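Local coordinates for beta-1,4-mannanase (Aplysia kurodai, PDB 3VUP), which probably hydrolyses the beta-1,4 linkages of mannan in the digestive fluid of the sea hare, using a TIM-barrel catalytic domain, at residues W225-N230 and D271-F276; H262-Q267 and V291-E296. All coordinates share one frame; numbering follows the deposited sequence. Where two conformers were deposited one is given.

Contact 1 (W225-N230 and D271-F276); sequences WNPKSN and DEVAPF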
loop_
_atom_site.group_PDB
_atom_site.type_symbol
_atom_site.label_atom_id
_atom_site.label_comp_id
_atom_site.label_asym_id
_atom_site.label_seq_id
_atom_site.Cartn_x
_atom_site.Cartn_y
_atom_site.Cartn_z
ATOM N N TRP A 225 4.496 -8.428 0.601
ATOM C CA TRP A 225 4.319 -9.208 1.821
ATOM C C TRP A 225 5.607 -9.379 2.610
ATOM O O TRP A 225 5.583 -9.602 3.819
ATOM C CB TRP A 225 3.659 -10.551 1.499
ATOM C CG TRP A 225 4.494 -11.799 1.677
ATOM C CD1 TRP A 225 4.335 -12.737 2.659
ATOM C CD2 TRP A 225 5.563 -12.285 0.836
ATOM N NE1 TRP A 225 5.235 -13.761 2.496
ATOM C CE2 TRP A 225 5.998 -13.508 1.388
ATOM C CE3 TRP A 225 6.212 -11.798 -0.308
ATOM C CZ2 TRP A 225 7.046 -14.250 0.838
ATOM C CZ3 TRP A 225 7.258 -12.543 -0.852
ATOM C CH2 TRP A 225 7.656 -13.754 -0.280
ATOM N N ASN A 226 6.727 -9.267 1.900
ATOM C CA ASN A 226 8.050 -9.574 2.413
ATOM C C ASN A 226 8.994 -9.004 1.352
ATOM O O ASN A 226 8.727 -9.155 0.159
ATOM C CB ASN A 226 8.182 -11.105 2.511
ATOM C CG ASN A 226 9.478 -11.566 3.156
ATOM O OD1 ASN A 226 10.567 -11.140 2.764
ATOM N ND2 ASN A 226 9.364 -12.455 4.148
ATOM N N PRO A 227 10.092 -8.346 1.762
ATOM C CA PRO A 227 10.985 -7.789 0.741
ATOM C C PRO A 227 11.660 -8.827 -0.166
ATOM O O PRO A 227 12.309 -8.422 -1.124
ATOM C CB PRO A 227 12.038 -7.039 1.568
ATOM C CG PRO A 227 11.992 -7.688 2.907
ATOM C CD PRO A 227 10.550 -8.033 3.124
ATOM N N LYS A 228 11.494 -10.120 0.105
ATOM C CA LYS A 228 11.998 -11.151 -0.797
ATOM C C LYS A 228 11.573 -10.979 -2.255
ATOM O O LYS A 228 12.287 -11.448 -3.134
ATOM C CB LYS A 228 11.627 -12.546 -0.293
ATOM C CG LYS A 228 12.458 -12.992 0.895
ATOM C CD LYS A 228 11.979 -14.305 1.476
ATOM C CE LYS A 228 12.821 -14.691 2.688
ATOM N NZ LYS A 228 12.436 -16.027 3.228
ATOM N N SER A 229 10.427 -10.349 -2.527
ATOM C CA SER A 229 10.013 -10.107 -3.911
ATOM C C SER A 229 10.479 -8.765 -4.480
ATOM O O SER A 229 10.168 -8.460 -5.626
ATOM C CB SER A 229 8.498 -10.164 -4.013
ATOM O OG SER A 229 7.974 -9.178 -3.149
ATOM N N ASN A 230 11.237 -8.000 -3.698
ATOM C CA ASN A 230 11.424 -6.569 -3.940
ATOM C C ASN A 230 12.892 -6.144 -3.756
ATOM O O ASN A 230 13.166 -4.968 -3.572
ATOM C CB ASN A 230 10.507 -5.827 -2.939
ATOM C CG ASN A 230 10.093 -4.392 -3.335
ATOM O OD1 ASN A 230 9.279 -3.813 -2.626
ATOM N ND2 ASN A 230 10.604 -3.848 -4.429
ATOM N N ASP A 271 12.971 -13.810 9.558
ATOM C CA ASP A 271 13.643 -14.532 8.479
ATOM C C ASP A 271 14.946 -13.845 8.056
ATOM O O ASP A 271 15.306 -12.809 8.604
ATOM C CB ASP A 271 12.688 -14.871 7.310
ATOM C CG ASP A 271 12.351 -13.692 6.405
ATOM O OD1 ASP A 271 11.298 -13.801 5.727
ATOM O OD2 ASP A 271 13.115 -12.706 6.322
ATOM N N GLU A 272 15.655 -14.434 7.101
ATOM C CA GLU A 272 16.999 -13.970 6.770
ATOM C C GLU A 272 17.038 -12.636 6.034
ATOM O O GLU A 272 18.104 -12.047 5.864
ATOM C CB GLU A 272 17.743 -15.027 5.957
ATOM C CG GLU A 272 17.805 -16.396 6.610
ATOM C CD GLU A 272 18.556 -17.402 5.760
ATOM O OE1 GLU A 272 19.015 -17.024 4.662
ATOM O OE2 GLU A 272 18.688 -18.569 6.185
ATOM N N VAL A 273 15.876 -12.160 5.601
ATOM C CA VAL A 273 15.798 -10.956 4.786
ATOM C C VAL A 273 15.022 -9.861 5.543
ATOM O O VAL A 273 14.767 -8.783 5.012
ATOM C CB VAL A 273 15.156 -11.308 3.413
ATOM C CG1 VAL A 273 15.231 -10.156 2.423
ATOM C CG2 VAL A 273 15.870 -12.513 2.824
ATOM N N ALA A 274 14.690 -10.121 6.805
ATOM C CA ALA A 274 13.741 -9.268 7.521
ATOM C C ALA A 274 14.205 -7.824 7.683
ATOM O O ALA A 274 15.319 -7.571 8.128
ATOM C CB ALA A 274 13.423 -9.856 8.882
ATOM N N PRO A 275 13.327 -6.866 7.367
ATOM C CA PRO A 275 13.678 -5.465 7.610
ATOM C C PRO A 275 14.052 -5.185 9.068
ATOM O O PRO A 275 14.896 -4.327 9.311
ATOM C CB PRO A 275 12.412 -4.721 7.183
ATOM C CG PRO A 275 11.900 -5.564 6.034
ATOM C CD PRO A 275 12.140 -6.991 6.505
ATOM N N PHE A 276 13.475 -5.932 10.007
ATOM C CA PHE A 276 13.719 -5.725 11.434
ATOM C C PHE A 276 15.046 -6.266 11.946
ATOM O O PHE A 276 15.362 -6.099 13.116
ATOM C CB PHE A 276 12.529 -6.232 12.251
ATOM C CG PHE A 276 11.381 -5.287 12.228
ATOM C CD1 PHE A 276 11.395 -4.168 13.048
ATOM C CD2 PHE A 276 10.319 -5.463 11.364
ATOM C CE1 PHE A 276 10.366 -3.246 13.020
ATOM C CE2 PHE A 276 9.278 -4.555 11.337
ATOM C CZ PHE A 276 9.303 -3.448 12.161
HETATM O O HOH W 1 11.917 -10.593 5.152
HETATM O O HOH W 2 14.738 -16.308 4.978
HETATM O O HOH W 3 9.723 -16.144 3.794
#
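Val273 lays its CG2 methyl against the aliphatic chain of Lys228. Val273 CG2 is 3.7 Å from Lys228 CE and also meets Lys228 CG. The lysine runs extended beyond CG, which carries its amine past the valine to Asp271. Lys228 NZ makes a long salt bridge there, 3.5 Å from Asp271 OD1. Asp271 OD1 also receives a shorter hydrogen bond from Asn226 ND2, at 2.8 Å. That bond is fairly straight (161°). It uses the syn lone pair of Asp271 OD1, and that oxygen lies in the plane of the Asn226 amide. With CG anti to the backbone N (chi1 -175°), Asn226 extends its amide toward 271-276.

Both loops follow neighbouring strands of the TIM barrel, 220-224 and 259-262, and each holds an Asx turn. Asn226 OD1 accepts from Lys228 N at 3.0 Å. Asp271 OD2 accepts from Val273 N at 2.9 Å, with the donor above the carboxylate plane, at the start of the type I turn from Asp271 to Ala274. Water 1 donates to both Asn226 OD1 and Asp271 OD2 and so joins the two turns. With an alanine in place of Asp271, the Asn226 amide would probably lose its acceptor, Lys228 its salt-bridge partner, and Val273 N the carboxylate oxygen that closes the Asx turn.

Pro227 makes the apolar side of the contact. Pro227 CG meets Pro275 CD at 3.7 Å, the two rings touching through their CG and CD atoms. Pro227 CG also lies 4.1 Å from Val273 CG1. Phe261 of strand 259-262 touches both prolines.

Contact 2 (H262-Q267 and V291-E296); sequences HSYSWQ and VGEFWE. With SO4 (sulfate ion), chain F.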
loop_
_atom_site.group_PDB
_atom_site.type_symbol
_atom_site.label_atom_id
_atom_site.label_comp_id
_atom_site.label_asym_id
_atom_site.label_seq_id
_atom_site.Cartn_x
_atom_site.Cartn_y
_atom_site.Cartn_z
ATOM N N HIS A 262 6.295 -5.211 4.000
ATOM C CA HIS A 262 5.680 -5.723 5.217
ATOM C C HIS A 262 6.662 -6.678 5.874
ATOM O O HIS A 262 7.432 -7.347 5.185
ATOM C CB HIS A 262 4.369 -6.428 4.897
ATOM C CG HIS A 262 3.393 -5.541 4.204
ATOM N ND1 HIS A 262 2.230 -6.013 3.630
ATOM C CD2 HIS A 262 3.405 -4.206 3.985
ATOM C CE1 HIS A 262 1.572 -5.006 3.089
ATOM N NE2 HIS A 262 2.268 -3.899 3.280
ATOM N N SER A 263 6.647 -6.735 7.200
ATOM C CA SER A 263 7.567 -7.626 7.884
ATOM C C SER A 263 6.988 -8.194 9.160
ATOM O O SER A 263 6.656 -7.465 10.092
ATOM C CB SER A 263 8.894 -6.922 8.175
ATOM O OG SER A 263 9.845 -7.816 8.740
ATOM N N TYR A 264 6.916 -9.520 9.191
ATOM C CA TYR A 264 6.408 -10.269 10.325
ATOM C C TYR A 264 7.353 -11.424 10.617
ATOM O O TYR A 264 7.835 -12.095 9.705
ATOM C CB TYR A 264 5.032 -10.834 9.995
ATOM C CG TYR A 264 3.949 -9.811 9.746
ATOM C CD1 TYR A 264 3.246 -9.246 10.806
ATOM C CD2 TYR A 264 3.613 -9.419 8.457
ATOM C CE1 TYR A 264 2.237 -8.338 10.596
ATOM C CE2 TYR A 264 2.603 -8.497 8.236
ATOM C CZ TYR A 264 1.909 -7.966 9.313
ATOM O OH TYR A 264 0.877 -7.074 9.137
ATOM N N SER A 265 7.602 -11.671 11.893
ATOM C CA SER A 265 8.307 -12.881 12.286
ATOM C C SER A 265 7.398 -14.097 12.103
ATOM O O SER A 265 6.171 -13.957 12.055
ATOM C CB SER A 265 8.826 -12.787 13.730
ATOM O OG SER A 265 7.785 -12.614 14.682
ATOM N N TRP A 266 8.010 -15.273 11.976
ATOM C CA TRP A 266 7.281 -16.525 11.869
ATOM C C TRP A 266 7.723 -17.420 13.009
ATOM O O TRP A 266 8.923 -17.659 13.181
ATOM C CB TRP A 266 7.565 -17.207 10.529
ATOM C CG TRP A 266 7.086 -18.625 10.471
ATOM C CD1 TRP A 266 7.856 -19.747 10.400
ATOM C CD2 TRP A 266 5.724 -19.075 10.501
ATOM N NE1 TRP A 266 7.060 -20.867 10.362
ATOM C CE2 TRP A 266 5.745 -20.482 10.421
ATOM C CE3 TRP A 266 4.486 -18.424 10.577
ATOM C CZ2 TRP A 266 4.580 -21.252 10.429
ATOM C CZ3 TRP A 266 3.328 -19.189 10.575
ATOM C CH2 TRP A 266 3.385 -20.587 10.503
ATOM N N GLN A 267 6.762 -17.883 13.805
ATOM C CA GLN A 267 7.057 -18.725 14.958
ATOM C C GLN A 267 8.113 -18.067 15.845
ATOM O O GLN A 267 9.001 -18.721 16.390
ATOM C CB GLN A 267 7.464 -20.135 14.522
ATOM C CG GLN A 267 6.368 -20.826 13.729
ATOM C CD GLN A 267 6.679 -22.280 13.435
ATOM O OE1 GLN A 267 7.831 -22.704 13.487
ATOM N NE2 GLN A 267 5.646 -23.053 13.126
ATOM N N VAL A 291 8.290 0.730 5.936
ATOM C CA VAL A 291 7.907 -0.537 6.539
ATOM C C VAL A 291 6.426 -0.391 6.891
ATOM O O VAL A 291 6.059 0.207 7.911
ATOM C CB VAL A 291 8.781 -0.897 7.753
ATOM C CG1 VAL A 291 8.353 -2.239 8.317
ATOM C CG2 VAL A 291 10.248 -0.936 7.349
ATOM N N GLY A 292 5.582 -0.883 5.987
ATOM C CA GLY A 292 4.171 -0.548 5.954
ATOM C C GLY A 292 3.211 -1.476 6.679
ATOM O O GLY A 292 2.016 -1.182 6.713
ATOM N N GLU A 293 3.715 -2.576 7.241
ATOM C CA GLU A 293 2.951 -3.410 8.179
ATOM C C GLU A 293 3.915 -4.107 9.111
ATOM O O GLU A 293 4.955 -4.591 8.665
ATOM C CB GLU A 293 2.160 -4.517 7.481
ATOM C CG GLU A 293 0.966 -4.104 6.656
ATOM C CD GLU A 293 0.193 -5.298 6.123
ATOM O OE1 GLU A 293 0.384 -6.429 6.639
ATOM O OE2 GLU A 293 -0.618 -5.093 5.192
ATOM N N PHE A 294 3.523 -4.196 10.381
ATOM C CA PHE A 294 4.198 -4.985 11.399
ATOM C C PHE A 294 3.351 -4.911 12.660
ATOM O O PHE A 294 2.528 -3.999 12.799
ATOM C CB PHE A 294 5.614 -4.457 11.691
ATOM C CG PHE A 294 5.662 -3.029 12.186
ATOM C CD1 PHE A 294 5.661 -2.733 13.545
ATOM C CD2 PHE A 294 5.741 -1.979 11.284
ATOM C CE1 PHE A 294 5.725 -1.425 13.987
ATOM C CE2 PHE A 294 5.810 -0.665 11.719
ATOM C CZ PHE A 294 5.803 -0.387 13.077
ATOM N N TRP A 295 3.548 -5.858 13.574
ATOM C CA TRP A 295 2.922 -5.770 14.887
ATOM C C TRP A 295 3.677 -6.604 15.907
ATOM O O TRP A 295 4.470 -7.474 15.552
ATOM C CB TRP A 295 1.425 -6.106 14.880
ATOM C CG TRP A 295 1.018 -7.478 14.416
ATOM C CD1 TRP A 295 1.812 -8.509 13.993
ATOM C CD2 TRP A 295 -0.325 -7.946 14.346
ATOM N NE1 TRP A 295 1.026 -9.588 13.640
ATOM C CE2 TRP A 295 -0.289 -9.256 13.837
ATOM C CE3 TRP A 295 -1.559 -7.364 14.630
ATOM C CZ2 TRP A 295 -1.449 -10.009 13.646
ATOM C CZ3 TRP A 295 -2.705 -8.103 14.438
ATOM C CH2 TRP A 295 -2.645 -9.411 13.940
ATOM N N GLU A 296 3.422 -6.336 17.181
ATOM C CA GLU A 296 4.219 -6.929 18.241
ATOM C C GLU A 296 4.058 -8.446 18.340
ATOM O O GLU A 296 5.024 -9.154 18.632
ATOM C CB GLU A 296 3.892 -6.257 19.578
ATOM C CG GLU A 296 4.748 -6.739 20.739
ATOM C CD GLU A 296 4.540 -5.957 22.035
ATOM O OE1 GLU A 296 4.609 -6.580 23.110
ATOM O OE2 GLU A 296 4.369 -4.724 22.008
HETATM S S SO4 F . 0.285 -5.745 18.642
HETATM O O1 SO4 F . -0.789 -5.746 17.681
HETATM O O2 SO4 F . 0.850 -4.486 18.351
HETATM O O3 SO4 F . -0.205 -5.510 19.985
HETATM O O4 SO4 F . 0.925 -7.051 18.602
HETATM O O HOH W 4 5.641 -7.569 12.689
#
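The CA atoms of His262 and Glu293 lie 4.6 Å apart on the neighbouring parallel strands 259-262 and 289-293. One residue on, Ser263 N donates to Glu293 O at 3.1 Å. Glu293 CG is 3.5 Å from the His262 ring centroid, almost on the normal, a CH-pi contact over one face. Glu293 CG is anti to the carbonyl carbon (chi1 -71°), and the extended chain beyond it carries the carboxylate across that face. The carboxylate stacks on the same ring, with planes 18° apart. The ring nitrogens are hydrogen-bonded outside the pair, ND1 to Glu162 and NE2 to Gln260.

Glu293 lies at the C-terminal end of the seventh strand of the eight-stranded barrel. Clan GH-A glycosidases, to which beta-mannanases belong, carry the nucleophile there, so it is probably that residue. Its OE2 forms a salt bridge with Arg60 and is hydrogen-bonded to a Tris molecule, consistent with an active-site pocket.

Tyr264 OH donates to Glu293 OE1 at 2.6 Å, on the anti side and 27° out of the carboxylate plane. The CD1-CE1 edge of the phenol turns toward the face of the Trp295 five-membered ring, an offset edge-to-face pair with Tyr264 CE1 3.4 Å from Trp295 CD1.

In the fold
Both contacts lie at the C-terminal ends of barrel strands, and both draw on the long loop after strand 259-262. Contact 2 takes its start, together with the end of strand 289-293, and is buried. Contact 1 takes a later piece, with the loop after strand 220-224, and is only partly buried. Their chemistry follows: an amide-carboxylate hydrogen bond, a long salt bridge and waters beside prolines in contact 1, stacked aromatic and carboxylate groups near a ligand pocket in contact 2. The centres are about 10 Å apart, and the two touch. Ser263 packs on Pro275 and Phe276, Phe276 meets Phe294 edge-to-face, and Glu162 is hydrogen-bonded to His262 and touches Trp225.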